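Long-range contacts in 6-phosphogluconate dehydratase (Shewanella oneidensis, PDB 2GP4), which catalyses the dehydration of 6-phosphogluconate, the step that yields 2-keto-3-deoxy-6-phosphogluconate in the Entner-Doudoroff pathway, and is modelled here without its iron-sulfur cluster: residues L380-L385 with G397-T402; G372-I377 with D416-S421; E255-Q260 with K305-G310. All coordinates share one frame; numbering follows the deposited sequence.

How the contacts relate
Going from the N terminus, contact 3 comes first: 255-260, at the end of helix 252-256, meets 305-310 in helix 304-316 and closes a loop about half helical. That loop is complete before helix 372-383 begins. Contact 2 then joins the first turn of this helix to 416-421, and contact 1, nested inside its loop, joins the last turn to 397-402. The three are close neighbours. Tyr401 of contact 1 reaches Gln260 of contact 3 through a probable hydrogen bond, Thr402 O probably accepts from Gly417 N of contact 2, and Met373 and Ile377 pack on Val256. Helix 372-383 is thereby tied to two other helices and to strands 403-408 and 411-416.

Contact 1 of 3, residues L380-L385 with G397-T402; sequences LLDAGL and GLRRYT
Arg399 leaves its backbone with CG opposite the amide N (chi1 -154°), then bends at chi2 and again at chi3, and this folded path carries the guanidinium across Leu381 to Asp382. Asp382 has CG beside its own backbone N, which swings the carboxylate off the last helical turn to meet it. NH1 of Arg399 donates to OD1 of Asp382 over 2.9 Å in a nearly straight salt bridge (N-H...O 169°). The oxygen lies almost in the guanidinium plane and is met on its syn side, but from a donor tilted out of the carboxylate plane; the two planes are 40° apart, and a single N-H makes the bond. The other oxygen, OD2, is held by Lys378 one turn back in the helix, and the carboxylate thus has two positively charged partners, which would probably favour its ionised form.

Leu381 packs against the guanidinium. Its CB sits over one face, 3.7 Å from NH1 of Arg399, toward the rim of the group, while its side chain runs antiparallel to the arginine's. The two methyls then part: Leu381 CD1 meets Leu398 CD2 at 4.0 Å, and Leu381 CD2 meets Thr402 CG2 at 4.1 Å. Thr402 OG1 turns back to Arg399 O (2.6 Å), an oxygen that also accepts from Thr402 N, so two bonds from Thr402 converge on that carbonyl. Just past Asp382, helix 372-383 ends in a Schellman motif at Gly384. The contact sets the closing turn of that helix against the 3-10 link between strands 395-396 and 403-408, with Leu398 reaching on to Asn309 of helix 304-316.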
loop_
_atom_site.group_PDB
_atom_site.type_symbol
_atom_site.label_atom_id
_atom_site.label_comp_id
_atom_site.label_asym_id
_atom_site.label_seq_id
_atom_site.Cartn_x
_atom_site.Cartn_y
_atom_site.Cartn_z
ATOM N N LEU A 380 0.625 -17.157 8.407
ATOM C CA LEU A 380 1.773 -16.295 8.634
ATOM C C LEU A 380 2.203 -16.320 10.106
ATOM O O LEU A 380 3.398 -16.408 10.403
ATOM C CB LEU A 380 1.500 -14.875 8.130
ATOM C CG LEU A 380 1.270 -14.736 6.618
ATOM C CD1 LEU A 380 0.665 -13.377 6.297
ATOM C CD2 LEU A 380 2.549 -14.978 5.806
ATOM N N LEU A 381 1.223 -16.270 11.007
ATOM C CA LEU A 381 1.446 -16.489 12.434
ATOM C C LEU A 381 2.170 -17.811 12.719
ATOM O O LEU A 381 3.209 -17.814 13.386
ATOM C CB LEU A 381 0.119 -16.435 13.198
ATOM C CG LEU A 381 -0.246 -15.256 14.116
ATOM C CD1 LEU A 381 0.692 -14.063 13.984
ATOM C CD2 LEU A 381 -1.701 -14.828 13.949
ATOM N N ASP A 382 1.632 -18.921 12.204
ATOM C CA ASP A 382 2.236 -20.247 12.389
ATOM C C ASP A 382 3.691 -20.291 11.925
ATOM O O ASP A 382 4.512 -20.974 12.531
ATOM C CB ASP A 382 1.448 -21.338 11.646
ATOM C CG ASP A 382 0.090 -21.621 12.263
ATOM O OD1 ASP A 382 -0.203 -21.125 13.378
ATOM O OD2 ASP A 382 -0.698 -22.346 11.609
ATOM N N ALA A 383 3.999 -19.565 10.851
ATOM C CA ALA A 383 5.340 -19.580 10.265
ATOM C C ALA A 383 6.319 -18.640 10.973
ATOM O O ALA A 383 7.524 -18.681 10.715
ATOM C CB ALA A 383 5.274 -19.268 8.771
ATOM N N GLY A 384 5.801 -17.806 11.869
ATOM C CA GLY A 384 6.606 -16.788 12.530
ATOM C C GLY A 384 6.853 -15.605 11.614
ATOM O O GLY A 384 7.875 -14.925 11.726
ATOM N N LEU A 385 5.913 -15.355 10.705
ATOM C CA LEU A 385 6.045 -14.248 9.760
ATOM C C LEU A 385 5.265 -13.000 10.183
ATOM O O LEU A 385 5.512 -11.905 9.665
ATOM C CB LEU A 385 5.697 -14.693 8.330
ATOM C CG LEU A 385 6.659 -15.731 7.730
ATOM C CD1 LEU A 385 6.076 -16.386 6.496
ATOM C CD2 LEU A 385 8.048 -15.149 7.444
ATOM N N GLY A 397 -3.135 -9.590 21.311
ATOM C CA GLY A 397 -2.834 -10.829 20.601
ATOM C C GLY A 397 -3.431 -10.885 19.206
ATOM O O GLY A 397 -4.653 -10.835 19.049
ATOM N N LEU A 398 -2.570 -11.002 18.192
ATOM C CA LEU A 398 -3.019 -11.016 16.791
ATOM C C LEU A 398 -3.814 -12.262 16.391
ATOM O O LEU A 398 -4.537 -12.235 15.398
ATOM C CB LEU A 398 -1.850 -10.799 15.819
ATOM C CG LEU A 398 -2.260 -10.438 14.380
ATOM C CD1 LEU A 398 -2.888 -9.047 14.302
ATOM C CD2 LEU A 398 -1.098 -10.566 13.416
ATOM N N ARG A 399 -3.686 -13.336 17.171
ATOM C CA ARG A 399 -4.421 -14.587 16.947
ATOM C C ARG A 399 -5.942 -14.368 16.928
ATOM O O ARG A 399 -6.688 -15.199 16.389
ATOM C CB ARG A 399 -4.023 -15.617 18.011
ATOM C CG ARG A 399 -4.177 -17.088 17.626
ATOM C CD ARG A 399 -3.370 -17.489 16.387
ATOM N NE ARG A 399 -1.983 -17.881 16.644
ATOM C CZ ARG A 399 -1.280 -18.692 15.848
ATOM N NH1 ARG A 399 -1.831 -19.225 14.762
ATOM N NH2 ARG A 399 -0.024 -18.989 16.138
ATOM N N ARG A 400 -6.386 -13.239 17.491
ATOM C CA ARG A 400 -7.792 -12.819 17.449
ATOM C C ARG A 400 -8.275 -12.581 16.019
ATOM O O ARG A 400 -9.478 -12.649 15.733
ATOM C CB ARG A 400 -7.999 -11.533 18.248
ATOM C CG ARG A 400 -7.849 -11.676 19.732
ATOM C CD ARG A 400 -7.889 -10.312 20.409
ATOM N NE ARG A 400 -7.657 -10.426 21.847
ATOM C CZ ARG A 400 -8.593 -10.742 22.739
ATOM N NH1 ARG A 400 -9.842 -10.982 22.357
ATOM N NH2 ARG A 400 -8.277 -10.820 24.022
ATOM N N TYR A 401 -7.332 -12.295 15.127
ATOM C CA TYR A 401 -7.650 -12.019 13.735
ATOM C C TYR A 401 -7.695 -13.273 12.864
ATOM O O TYR A 401 -7.921 -13.192 11.659
ATOM C CB TYR A 401 -6.725 -10.925 13.178
ATOM C CG TYR A 401 -7.159 -9.572 13.661
ATOM C CD1 TYR A 401 -6.848 -9.139 14.947
ATOM C CD2 TYR A 401 -7.937 -8.746 12.858
ATOM C CE1 TYR A 401 -7.276 -7.912 15.411
ATOM C CE2 TYR A 401 -8.371 -7.508 13.312
ATOM C CZ TYR A 401 -8.038 -7.097 14.592
ATOM O OH TYR A 401 -8.458 -5.871 15.061
ATOM N N THR A 402 -7.517 -14.431 13.493
ATOM C CA THR A 402 -7.765 -15.720 12.839
ATOM C C THR A 402 -9.218 -16.148 13.039
ATOM O O THR A 402 -9.624 -17.219 12.591
ATOM C CB THR A 402 -6.824 -16.836 13.355
ATOM O OG1 THR A 402 -7.145 -17.159 14.717
ATOM C CG2 THR A 402 -5.373 -16.408 13.254
#

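Contact 2 of 3, residues G372-I377 with D416-S421; sequences GMAFLI and DGPTVS
Phe375 and Pro418 bury the most surface here, with Ala374, the residue before Phe375 in the helix, third. The phenylalanine has CG opposite its backbone N (chi1 175°), which throws the ring off the helix and alongside the passing chain. There the ring meets backbone more than side chains. Its edge is turned to carbonyl oxygens: CE1 of Phe375 lies 3.3 Å from Thr419 O, and CD1 of Phe375 lies 3.8 Å from Pro418 O, both near the ring plane, so the weakly positive C-H rim faces negative oxygen. Over one face comes CB of Ser421, 4.1 Å from CZ of Phe375. The hydroxyl of Ser421 is engaged elsewhere, with Leu427 O and Asp423 N, and Leu427 also touches the ring.

Pro418 lies against the base of the same side chain, its CG 4.2 Å from CB of Phe375. The neighbouring ring atom, CD of Pro418, is 4.2 Å from CB of Ala374. That methyl also rests on CA of Gly417; with no side chain on the glycine and so small a one on the alanine, the CA atoms of Ala374 and Gly417 come within 5.4 Å. No direct hydrogen bond crosses the contact, but one water lies 2.7 Å from both Ala374 O and Pro418 O and bridges the two backbones.

Ala374 and Pro418 also touch Glu404 of strand 403-408. The arrangement is one of an irregular segment packed against the first turn of a helix: the chain leaving strand 411-416 is held, chiefly by Phe375, to helix 372-383 of the mainly helical N-terminal domain.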
loop_
_atom_site.group_PDB
_atom_site.type_symbol
_atom_site.label_atom_id
_atom_site.label_comp_id
_atom_site.label_asym_id
_atom_site.label_seq_id
_atom_site.Cartn_x
_atom_site.Cartn_y
_atom_site.Cartn_z
ATOM N N GLY A 372 -9.721 -16.555 3.096
ATOM C CA GLY A 372 -9.641 -15.143 3.472
ATOM C C GLY A 372 -8.504 -14.764 4.402
ATOM O O GLY A 372 -7.509 -15.484 4.511
HETATM N N MSE A 373 -8.662 -13.620 5.067
HETATM C CA MSE A 373 -7.665 -13.091 5.990
HETATM C C MSE A 373 -7.455 -13.976 7.216
HETATM O O MSE A 373 -6.344 -14.052 7.735
HETATM C CB MSE A 373 -8.021 -11.661 6.435
HETATM C CG MSE A 373 -7.850 -10.587 5.366
HETATM SE SE MSE A 373 -6.114 -10.635 4.470
HETATM C CE MSE A 373 -4.978 -10.104 5.963
ATOM N N ALA A 374 -8.513 -14.638 7.678
ATOM C CA ALA A 374 -8.404 -15.539 8.828
ATOM C C ALA A 374 -7.454 -16.706 8.552
ATOM O O ALA A 374 -6.722 -17.144 9.445
ATOM C CB ALA A 374 -9.777 -16.047 9.260
ATOM N N PHE A 375 -7.470 -17.202 7.316
ATOM C CA PHE A 375 -6.537 -18.253 6.907
ATOM C C PHE A 375 -5.126 -17.699 6.714
ATOM O O PHE A 375 -4.165 -18.251 7.243
ATOM C CB PHE A 375 -7.017 -18.963 5.636
ATOM C CG PHE A 375 -6.046 -19.977 5.107
ATOM C CD1 PHE A 375 -5.973 -21.249 5.664
ATOM C CD2 PHE A 375 -5.199 -19.661 4.054
ATOM C CE1 PHE A 375 -5.073 -22.193 5.178
ATOM C CE2 PHE A 375 -4.296 -20.596 3.560
ATOM C CZ PHE A 375 -4.236 -21.870 4.123
ATOM N N LEU A 376 -5.015 -16.612 5.952
ATOM C CA LEU A 376 -3.730 -15.987 5.658
ATOM C C LEU A 376 -2.987 -15.630 6.941
ATOM O O LEU A 376 -1.791 -15.889 7.069
ATOM C CB LEU A 376 -3.931 -14.720 4.823
ATOM C CG LEU A 376 -2.687 -14.116 4.172
ATOM C CD1 LEU A 376 -2.788 -14.265 2.672
ATOM C CD2 LEU A 376 -2.556 -12.655 4.548
ATOM N N ILE A 377 -3.711 -15.038 7.888
ATOM C CA ILE A 377 -3.116 -14.576 9.139
ATOM C C ILE A 377 -2.684 -15.745 10.024
ATOM O O ILE A 377 -1.643 -15.669 10.662
ATOM C CB ILE A 377 -4.027 -13.550 9.865
ATOM C CG1 ILE A 377 -3.992 -12.213 9.109
ATOM C CG2 ILE A 377 -3.604 -13.349 11.317
ATOM C CD1 ILE A 377 -4.960 -11.165 9.623
ATOM N N ASP A 416 -13.930 -19.730 15.092
ATOM C CA ASP A 416 -12.658 -20.139 14.505
ATOM C C ASP A 416 -12.704 -20.099 12.984
ATOM O O ASP A 416 -13.642 -20.610 12.372
ATOM C CB ASP A 416 -12.268 -21.543 14.966
ATOM C CG ASP A 416 -11.444 -21.540 16.247
ATOM O OD1 ASP A 416 -11.430 -20.523 16.978
ATOM O OD2 ASP A 416 -10.806 -22.577 16.520
ATOM N N GLY A 417 -11.692 -19.472 12.389
ATOM C CA GLY A 417 -11.549 -19.428 10.942
ATOM C C GLY A 417 -10.980 -20.721 10.383
ATOM O O GLY A 417 -10.572 -21.602 11.147
ATOM N N PRO A 418 -10.941 -20.840 9.044
ATOM C CA PRO A 418 -10.445 -22.040 8.349
ATOM C C PRO A 418 -8.943 -22.307 8.535
ATOM O O PRO A 418 -8.173 -21.375 8.791
ATOM C CB PRO A 418 -10.756 -21.751 6.881
ATOM C CG PRO A 418 -10.855 -20.259 6.795
ATOM C CD PRO A 418 -11.396 -19.799 8.100
ATOM N N THR A 419 -8.551 -23.576 8.404
ATOM C CA THR A 419 -7.157 -24.008 8.555
ATOM C C THR A 419 -6.616 -24.565 7.241
ATOM O O THR A 419 -5.413 -24.804 7.098
ATOM C CB THR A 419 -7.005 -25.105 9.637
ATOM O OG1 THR A 419 -7.824 -26.232 9.298
ATOM C CG2 THR A 419 -7.393 -24.582 11.019
ATOM N N VAL A 420 -7.519 -24.778 6.291
ATOM C CA VAL A 420 -7.163 -25.247 4.961
ATOM C C VAL A 420 -7.798 -24.311 3.936
ATOM O O VAL A 420 -8.887 -23.780 4.165
ATOM C CB VAL A 420 -7.580 -26.750 4.741
ATOM C CG1 VAL A 420 -9.069 -26.968 4.988
ATOM C CG2 VAL A 420 -7.189 -27.247 3.348
ATOM N N SER A 421 -7.107 -24.081 2.823
ATOM C CA SER A 421 -7.687 -23.317 1.724
ATOM C C SER A 421 -8.601 -24.223 0.909
ATOM O O SER A 421 -8.263 -25.376 0.642
ATOM C CB SER A 421 -6.595 -22.727 0.827
ATOM O OG SER A 421 -7.159 -22.020 -0.265
HETATM O O HOH W 1 -7.811 -19.332 10.529
#

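Contact 3 of 3, residues E255-Q260 with K305-G310; sequences EVMGLQ and KSIVNG
Val256 O and Asn309 ND2 are joined by one water, which donates to Val256 O (2.5 Å) and accepts from Asn309 ND2 (3.1 Å). The amide's other end, OD1 of Asn309, takes the backbone N-H of His387, so donor and acceptor sides are both engaged, which should fix the orientation of the amide.

Apart from this bridge the contact is apolar in the main. CG2 of Val256 presses on CA of Gly310 at 3.8 Å, a place where helix 304-316 offers bare backbone. Selenomethionine Met257 does most of the burying. Extended through chi2 and bent at chi3 (56°), its side chain runs crosswise over helix 304-316, and the bend brings CE to Ile307. CG of Met257 passes 3.2 Å from Ser306 O, and CE of Met257 ends 3.7 Å from CD1 of Ile307, the two side chains lying side by side and pointing the same way. Ser306 O is already the acceptor for Gly310 N, at 3.0 Å, and so keeps its ordinary helical bond. Gly258, with positive phi, then closes helix 252-256 in a Schellman motif and turns the chain away, while Gln260 NE2 folds back to Glu255 OE2.

With no direct hydrogen bond between the segments, cohesion rests on close apolar fit, and the water gives a partner to Val256 O and to one N-H of Asn309, between residues that are all buried.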
loop_
_atom_site.group_PDB
_atom_site.type_symbol
_atom_site.label_atom_id
_atom_site.label_comp_id
_atom_site.label_asym_id
_atom_site.label_seq_id
_atom_site.Cartn_x
_atom_site.Cartn_y
_atom_site.Cartn_z
ATOM N N GLU A 255 -6.555 -4.828 8.553
ATOM C CA GLU A 255 -6.850 -6.118 9.165
ATOM C C GLU A 255 -5.648 -6.683 9.927
ATOM O O GLU A 255 -5.777 -7.038 11.098
ATOM C CB GLU A 255 -7.326 -7.109 8.097
ATOM C CG GLU A 255 -7.865 -8.423 8.638
ATOM C CD GLU A 255 -9.341 -8.373 8.997
ATOM O OE1 GLU A 255 -9.770 -9.216 9.809
ATOM O OE2 GLU A 255 -10.077 -7.512 8.470
ATOM N N VAL A 256 -4.491 -6.760 9.268
ATOM C CA VAL A 256 -3.271 -7.309 9.882
ATOM C C VAL A 256 -2.691 -6.410 10.968
ATOM O O VAL A 256 -2.019 -6.883 11.882
ATOM C CB VAL A 256 -2.152 -7.616 8.845
ATOM C CG1 VAL A 256 -2.398 -8.939 8.179
ATOM C CG2 VAL A 256 -2.020 -6.492 7.819
HETATM N N MSE A 257 -2.954 -5.114 10.847
HETATM C CA MSE A 257 -2.476 -4.125 11.799
HETATM C C MSE A 257 -3.443 -3.943 12.969
HETATM O O MSE A 257 -3.206 -3.128 13.857
HETATM C CB MSE A 257 -2.230 -2.797 11.090
HETATM C CG MSE A 257 -1.072 -2.837 10.109
HETATM SE SE MSE A 257 -0.721 -1.107 9.293
HETATM C CE MSE A 257 -0.460 -0.067 10.923
ATOM N N GLY A 258 -4.532 -4.709 12.955
ATOM C CA GLY A 258 -5.511 -4.713 14.037
ATOM C C GLY A 258 -6.200 -3.380 14.243
ATOM O O GLY A 258 -6.455 -2.976 15.376
ATOM N N LEU A 259 -6.499 -2.700 13.139
ATOM C CA LEU A 259 -7.080 -1.362 13.182
ATOM C C LEU A 259 -8.590 -1.355 12.937
ATOM O O LEU A 259 -9.233 -0.312 13.009
ATOM C CB LEU A 259 -6.348 -0.437 12.198
ATOM C CG LEU A 259 -5.414 0.674 12.712
ATOM C CD1 LEU A 259 -5.051 0.572 14.188
ATOM C CD2 LEU A 259 -4.160 0.746 11.847
ATOM N N GLN A 260 -9.139 -2.529 12.648
ATOM C CA GLN A 260 -10.582 -2.721 12.529
ATOM C C GLN A 260 -10.954 -4.090 13.090
ATOM O O GLN A 260 -10.086 -4.940 13.257
ATOM C CB GLN A 260 -11.035 -2.593 11.072
ATOM C CG GLN A 260 -10.248 -3.450 10.083
ATOM C CD GLN A 260 -10.684 -3.254 8.639
ATOM O OE1 GLN A 260 -10.930 -2.134 8.190
ATOM N NE2 GLN A 260 -10.769 -4.353 7.904
ATOM N N LYS A 305 6.113 -3.317 15.181
ATOM C CA LYS A 305 5.685 -4.689 14.899
ATOM C C LYS A 305 4.455 -4.734 13.994
ATOM O O LYS A 305 4.368 -5.582 13.097
ATOM C CB LYS A 305 5.381 -5.442 16.192
ATOM C CG LYS A 305 6.595 -5.779 17.033
ATOM C CD LYS A 305 6.165 -6.244 18.404
ATOM C CE LYS A 305 7.324 -6.235 19.380
ATOM N NZ LYS A 305 8.232 -7.402 19.181
ATOM N N SER A 306 3.506 -3.830 14.239
ATOM C CA SER A 306 2.260 -3.826 13.476
ATOM C C SER A 306 2.487 -3.279 12.067
ATOM O O SER A 306 1.857 -3.734 11.114
ATOM C CB SER A 306 1.144 -3.079 14.216
ATOM O OG SER A 306 1.499 -1.736 14.482
ATOM N N ILE A 307 3.407 -2.325 11.946
ATOM C CA ILE A 307 3.861 -1.835 10.644
ATOM C C ILE A 307 4.528 -2.949 9.831
ATOM O O ILE A 307 4.184 -3.166 8.660
ATOM C CB ILE A 307 4.793 -0.600 10.788
ATOM C CG1 ILE A 307 3.974 0.645 11.163
ATOM C CG2 ILE A 307 5.599 -0.345 9.506
ATOM C CD1 ILE A 307 2.926 1.063 10.124
ATOM N N VAL A 308 5.466 -3.661 10.452
ATOM C CA VAL A 308 6.100 -4.816 9.809
ATOM C C VAL A 308 5.034 -5.839 9.375
ATOM O O VAL A 308 5.068 -6.329 8.249
ATOM C CB VAL A 308 7.181 -5.462 10.716
ATOM C CG1 VAL A 308 7.559 -6.864 10.232
ATOM C CG2 VAL A 308 8.415 -4.573 10.792
ATOM N N ASN A 309 4.083 -6.121 10.267
ATOM C CA ASN A 309 2.963 -7.015 9.983
ATOM C C ASN A 309 2.202 -6.592 8.727
ATOM O O ASN A 309 1.819 -7.432 7.908
ATOM C CB ASN A 309 2.003 -7.102 11.188
ATOM C CG ASN A 309 2.516 -8.036 12.306
ATOM O OD1 ASN A 309 3.607 -8.605 12.214
ATOM N ND2 ASN A 309 1.713 -8.193 13.365
ATOM N N GLY A 310 2.000 -5.284 8.583
ATOM C CA GLY A 310 1.314 -4.724 7.428
ATOM C C GLY A 310 2.094 -4.962 6.159
ATOM O O GLY A 310 1.514 -5.285 5.124
HETATM O O HOH W 2 -0.486 -6.080 13.721
#